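Local coordinates for serine--tRNA ligase (Pyrococcus horikoshii, PDB 2DQ0), which catalyses the ATP-dependent attachment of serine to tRNA(Ser) through a seryl-adenylate and probably also serylates tRNA(Sec), at residues 207-219 with 271-283. Residues are numbered along the deposited sequence; the frame is centred on the assembly and turned at random.
With SSA (5'-O-(N-(L-seryl)-sulfamoyl)adenosine), chain G.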
# COMPACT_ATOMS: atom_id res chain seq x y z
N LEU A 207 -12.14 -6.69 -18.97
CA LEU A 207 -13.22 -6.97 -18.04
C LEU A 207 -14.28 -5.90 -18.17
O LEU A 207 -15.48 -6.19 -18.07
CB LEU A 207 -12.72 -7.04 -16.59
CG LEU A 207 -12.28 -8.42 -16.12
CD1 LEU A 207 -13.48 -9.34 -16.07
CD2 LEU A 207 -11.22 -9.00 -17.05
N ILE A 208 -13.85 -4.66 -18.42
CA ILE A 208 -14.80 -3.57 -18.61
C ILE A 208 -15.68 -3.85 -19.84
O ILE A 208 -16.89 -3.65 -19.80
CB ILE A 208 -14.10 -2.22 -18.80
CG1 ILE A 208 -13.57 -1.72 -17.46
CG2 ILE A 208 -15.08 -1.20 -19.33
CD1 ILE A 208 -12.90 -0.37 -17.56
N GLU A 209 -15.08 -4.31 -20.93
CA GLU A 209 -15.89 -4.62 -22.10
C GLU A 209 -16.92 -5.71 -21.75
O GLU A 209 -18.02 -5.72 -22.29
CB GLU A 209 -15.02 -5.12 -23.26
CG GLU A 209 -13.86 -4.23 -23.64
CD GLU A 209 -12.89 -4.91 -24.61
OE1 GLU A 209 -11.82 -4.32 -24.90
OE2 GLU A 209 -13.19 -6.04 -25.06
N LYS A 210 -16.58 -6.63 -20.84
CA LYS A 210 -17.51 -7.69 -20.48
C LYS A 210 -18.53 -7.27 -19.44
O LYS A 210 -19.22 -8.12 -18.88
CB LYS A 210 -16.75 -8.91 -19.95
CG LYS A 210 -15.87 -9.59 -20.98
CD LYS A 210 -15.25 -10.88 -20.44
CE LYS A 210 -14.73 -11.71 -21.59
NZ LYS A 210 -13.98 -12.90 -21.13
N GLY A 211 -18.60 -5.97 -19.16
CA GLY A 211 -19.56 -5.47 -18.20
C GLY A 211 -19.19 -5.25 -16.74
O GLY A 211 -20.07 -5.02 -15.90
N PHE A 212 -17.90 -5.32 -16.41
CA PHE A 212 -17.49 -5.11 -15.02
C PHE A 212 -17.21 -3.64 -14.68
O PHE A 212 -16.52 -2.94 -15.44
CB PHE A 212 -16.26 -5.95 -14.71
CG PHE A 212 -16.54 -7.41 -14.66
CD1 PHE A 212 -17.06 -8.07 -15.78
CD2 PHE A 212 -16.32 -8.14 -13.49
CE1 PHE A 212 -17.35 -9.44 -15.73
CE2 PHE A 212 -16.61 -9.50 -13.43
CZ PHE A 212 -17.13 -10.16 -14.56
N THR A 213 -17.76 -3.16 -13.57
CA THR A 213 -17.52 -1.77 -13.17
C THR A 213 -16.14 -1.72 -12.51
O THR A 213 -15.85 -2.42 -11.53
CB THR A 213 -18.64 -1.23 -12.20
OG1 THR A 213 -19.13 -2.29 -11.37
CG2 THR A 213 -19.82 -0.67 -13.00
N PRO A 214 -15.25 -0.92 -13.08
CA PRO A 214 -13.91 -0.83 -12.51
C PRO A 214 -13.84 -0.09 -11.18
O PRO A 214 -14.53 0.90 -10.96
CB PRO A 214 -13.10 -0.14 -13.62
CG PRO A 214 -14.10 0.73 -14.27
CD PRO A 214 -15.35 -0.14 -14.33
N VAL A 215 -12.98 -0.57 -10.29
CA VAL A 215 -12.84 0.09 -9.01
C VAL A 215 -11.44 0.06 -8.41
O VAL A 215 -10.68 -0.89 -8.58
CB VAL A 215 -13.87 -0.48 -8.01
CG1 VAL A 215 -14.20 -1.89 -8.38
CG2 VAL A 215 -13.35 -0.41 -6.58
N ILE A 216 -11.09 1.17 -7.76
CA ILE A 216 -9.85 1.31 -7.03
C ILE A 216 -10.37 1.38 -5.57
O ILE A 216 -10.93 2.37 -5.13
CB ILE A 216 -9.11 2.62 -7.37
CG1 ILE A 216 -8.50 2.52 -8.77
CG2 ILE A 216 -8.04 2.88 -6.31
CD1 ILE A 216 -7.91 3.84 -9.28
N PRO A 217 -10.19 0.30 -4.81
CA PRO A 217 -10.65 0.24 -3.42
C PRO A 217 -9.67 0.82 -2.41
O PRO A 217 -8.60 1.29 -2.77
CB PRO A 217 -10.78 -1.24 -3.19
CG PRO A 217 -9.49 -1.72 -3.87
CD PRO A 217 -9.55 -0.97 -5.20
N PRO A 218 -10.06 0.82 -1.13
CA PRO A 218 -9.14 1.32 -0.10
C PRO A 218 -8.06 0.22 -0.05
O PRO A 218 -8.35 -0.94 -0.33
CB PRO A 218 -10.01 1.32 1.17
CG PRO A 218 -11.34 1.62 0.65
CD PRO A 218 -11.44 0.76 -0.60
N TYR A 219 -6.83 0.57 0.29
CA TYR A 219 -5.76 -0.42 0.33
C TYR A 219 -5.56 -0.90 1.76
O TYR A 219 -4.84 -1.87 2.01
CB TYR A 219 -4.47 0.20 -0.21
CG TYR A 219 -4.55 0.65 -1.66
CD1 TYR A 219 -3.67 1.62 -2.16
CD2 TYR A 219 -5.48 0.09 -2.54
CE1 TYR A 219 -3.73 2.04 -3.49
CE2 TYR A 219 -5.54 0.49 -3.89
CZ TYR A 219 -4.66 1.47 -4.34
OH TYR A 219 -4.72 1.89 -5.64
N LEU A 271 -28.43 -7.86 -9.11
CA LEU A 271 -27.56 -9.01 -9.26
C LEU A 271 -27.53 -9.43 -10.73
O LEU A 271 -28.53 -9.34 -11.43
CB LEU A 271 -28.07 -10.16 -8.39
CG LEU A 271 -27.59 -10.27 -6.93
CD1 LEU A 271 -27.79 -8.97 -6.22
CD2 LEU A 271 -28.37 -11.39 -6.23
N PRO A 272 -26.37 -9.85 -11.23
CA PRO A 272 -25.11 -9.94 -10.48
C PRO A 272 -24.37 -8.60 -10.45
O PRO A 272 -24.40 -7.84 -11.41
CB PRO A 272 -24.34 -11.01 -11.25
CG PRO A 272 -24.71 -10.70 -12.67
CD PRO A 272 -26.21 -10.41 -12.59
N LEU A 273 -23.73 -8.29 -9.32
CA LEU A 273 -22.94 -7.07 -9.21
C LEU A 273 -21.57 -7.49 -9.70
O LEU A 273 -20.97 -8.40 -9.14
CB LEU A 273 -22.86 -6.60 -7.76
CG LEU A 273 -24.17 -6.22 -7.06
CD1 LEU A 273 -23.86 -5.69 -5.66
CD2 LEU A 273 -24.91 -5.18 -7.85
N LEU A 274 -21.08 -6.85 -10.75
CA LEU A 274 -19.78 -7.23 -11.28
C LEU A 274 -18.68 -6.18 -11.08
O LEU A 274 -18.72 -5.07 -11.61
CB LEU A 274 -19.91 -7.55 -12.77
CG LEU A 274 -21.07 -8.50 -13.10
CD1 LEU A 274 -21.26 -8.46 -14.61
CD2 LEU A 274 -20.83 -9.94 -12.59
N TYR A 275 -17.68 -6.55 -10.29
CA TYR A 275 -16.58 -5.64 -10.05
C TYR A 275 -15.23 -6.13 -10.53
O TYR A 275 -14.90 -7.31 -10.46
CB TYR A 275 -16.50 -5.33 -8.55
CG TYR A 275 -17.71 -4.64 -8.02
CD1 TYR A 275 -18.02 -3.33 -8.41
CD2 TYR A 275 -18.55 -5.26 -7.10
CE1 TYR A 275 -19.12 -2.67 -7.89
CE2 TYR A 275 -19.65 -4.61 -6.57
CZ TYR A 275 -19.93 -3.31 -6.97
OH TYR A 275 -21.01 -2.67 -6.41
N VAL A 276 -14.45 -5.20 -11.06
CA VAL A 276 -13.10 -5.50 -11.46
C VAL A 276 -12.24 -4.44 -10.79
O VAL A 276 -12.24 -3.28 -11.19
CB VAL A 276 -12.91 -5.47 -12.99
CG1 VAL A 276 -13.53 -4.20 -13.61
CG2 VAL A 276 -11.43 -5.57 -13.30
N GLY A 277 -11.52 -4.84 -9.74
CA GLY A 277 -10.68 -3.91 -9.03
C GLY A 277 -9.21 -4.01 -9.41
O GLY A 277 -8.76 -5.02 -9.96
N VAL A 278 -8.48 -2.93 -9.12
CA VAL A 278 -7.03 -2.84 -9.34
C VAL A 278 -6.52 -2.39 -7.99
O VAL A 278 -7.15 -1.56 -7.34
CB VAL A 278 -6.58 -1.70 -10.29
CG1 VAL A 278 -5.23 -2.03 -10.89
CG2 VAL A 278 -7.61 -1.43 -11.32
N SER A 279 -5.39 -2.93 -7.57
CA SER A 279 -4.83 -2.51 -6.30
C SER A 279 -3.52 -3.18 -6.02
O SER A 279 -3.24 -4.25 -6.55
CB SER A 279 -5.78 -2.84 -5.15
OG SER A 279 -5.49 -4.13 -4.62
N PRO A 280 -2.67 -2.53 -5.22
CA PRO A 280 -1.43 -3.23 -4.93
C PRO A 280 -1.89 -4.28 -3.90
O PRO A 280 -3.01 -4.19 -3.38
CB PRO A 280 -0.53 -2.12 -4.34
CG PRO A 280 -1.51 -1.15 -3.75
CD PRO A 280 -2.62 -1.13 -4.77
N CYS A 281 -1.06 -5.28 -3.64
CA CYS A 281 -1.39 -6.33 -2.68
C CYS A 281 -0.22 -6.56 -1.76
O CYS A 281 0.93 -6.59 -2.22
CB CYS A 281 -1.72 -7.64 -3.40
SG CYS A 281 -3.09 -7.53 -4.56
N PHE A 282 -0.50 -6.74 -0.48
CA PHE A 282 0.56 -6.95 0.50
C PHE A 282 0.36 -8.24 1.25
O PHE A 282 -0.71 -8.48 1.80
CB PHE A 282 0.62 -5.78 1.48
CG PHE A 282 0.60 -4.45 0.82
CD1 PHE A 282 -0.62 -3.85 0.46
CD2 PHE A 282 1.78 -3.79 0.51
CE1 PHE A 282 -0.65 -2.62 -0.19
CE2 PHE A 282 1.77 -2.55 -0.15
CZ PHE A 282 0.55 -1.97 -0.50
N ARG A 283 1.39 -9.08 1.27
CA ARG A 283 1.31 -10.34 2.00
C ARG A 283 2.62 -10.62 2.70
O ARG A 283 3.70 -10.36 2.20
CB ARG A 283 0.94 -11.51 1.07
CG ARG A 283 0.45 -11.13 -0.30
CD ARG A 283 -0.99 -11.46 -0.58
NE ARG A 283 -1.19 -12.83 -1.03
CZ ARG A 283 -2.20 -13.21 -1.82
NH1 ARG A 283 -3.08 -12.32 -2.25
NH2 ARG A 283 -2.36 -14.48 -2.15
N10 SSA G . -8.53 -12.96 -4.55
CA SSA G . -8.00 -14.23 -5.08
CB SSA G . -8.14 -14.30 -6.58
OG SSA G . -7.24 -13.41 -7.26
C9 SSA G . -6.52 -14.44 -4.76
O9 SSA G . -5.85 -13.56 -4.24
N8 SSA G . -6.01 -15.64 -5.06
S1 SSA G . -4.45 -15.94 -4.81
O1S SSA G . -4.26 -15.82 -3.37
O2S SSA G . -4.17 -17.21 -5.47
O5' SSA G . -3.71 -14.76 -5.53
C5' SSA G . -3.94 -14.55 -6.91
C4' SSA G . -2.66 -14.53 -7.69
O4' SSA G . -1.82 -13.45 -7.24
C3' SSA G . -1.75 -15.74 -7.61
O3' SSA G . -2.25 -16.76 -8.45
C2' SSA G . -0.49 -15.14 -8.20
O2' SSA G . -0.54 -14.92 -9.59
C1' SSA G . -0.45 -13.79 -7.47
N9 SSA G . 0.19 -13.84 -6.15
C8 SSA G . -0.30 -14.34 -4.95
N7 SSA G . 0.54 -14.23 -3.96
C5 SSA G . 1.66 -13.62 -4.54
C6 SSA G . 2.92 -13.24 -4.01
N6 SSA G . 3.27 -13.42 -2.74
N1 SSA G . 3.82 -12.64 -4.86
C2 SSA G . 3.46 -12.45 -6.15
N3 SSA G . 2.29 -12.78 -6.76
C4 SSA G . 1.44 -13.37 -5.89
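Thr213 grips the carbonyl of Leu274 twice: its N lies 2.9 Å from Leu274 O and its OG1 2.8 Å from that same oxygen, the two donors approaching from opposite faces of the carbonyl plane. With OG1 set between the backbone N and the carbonyl carbon (chi1 33°), the hydroxyl reaches the same oxygen as the N-H. Further along, Val276 N bonds to Thr213 O, Val215 N to Val276 O, and Val278 N to Val215 O, giving parallel pairing. The Phe212 ring is sandwiched, Leu274 CB lying over one face, 3.8 Å from the centroid, and Leu207 CD1 over the other. Val276 CG1 packs against Phe212 CB while its CG2 meets Leu207 CB. Helix 190-209 and strand 213-216, which carries the sheet into the second subunit, are consistent with class II motif 1; antiparallel strands 273-282 and 301-311 fit motif 2. At the far end Pro280 CD sits over the Tyr219 ring, 3.4 Å from its centroid, and Tyr219 OH bonds to His303 of the second subunit. Replacing Tyr219 with an alanine would probably strip Pro280 of this ring and that histidine of its hydroxyl partner. Beyond the strand, Arg283 NH2 donates to the sulfamoyl O1S of the seryl-adenylate analogue (2.6 Å), while Arg283 NH1 bonds to Pro251 O.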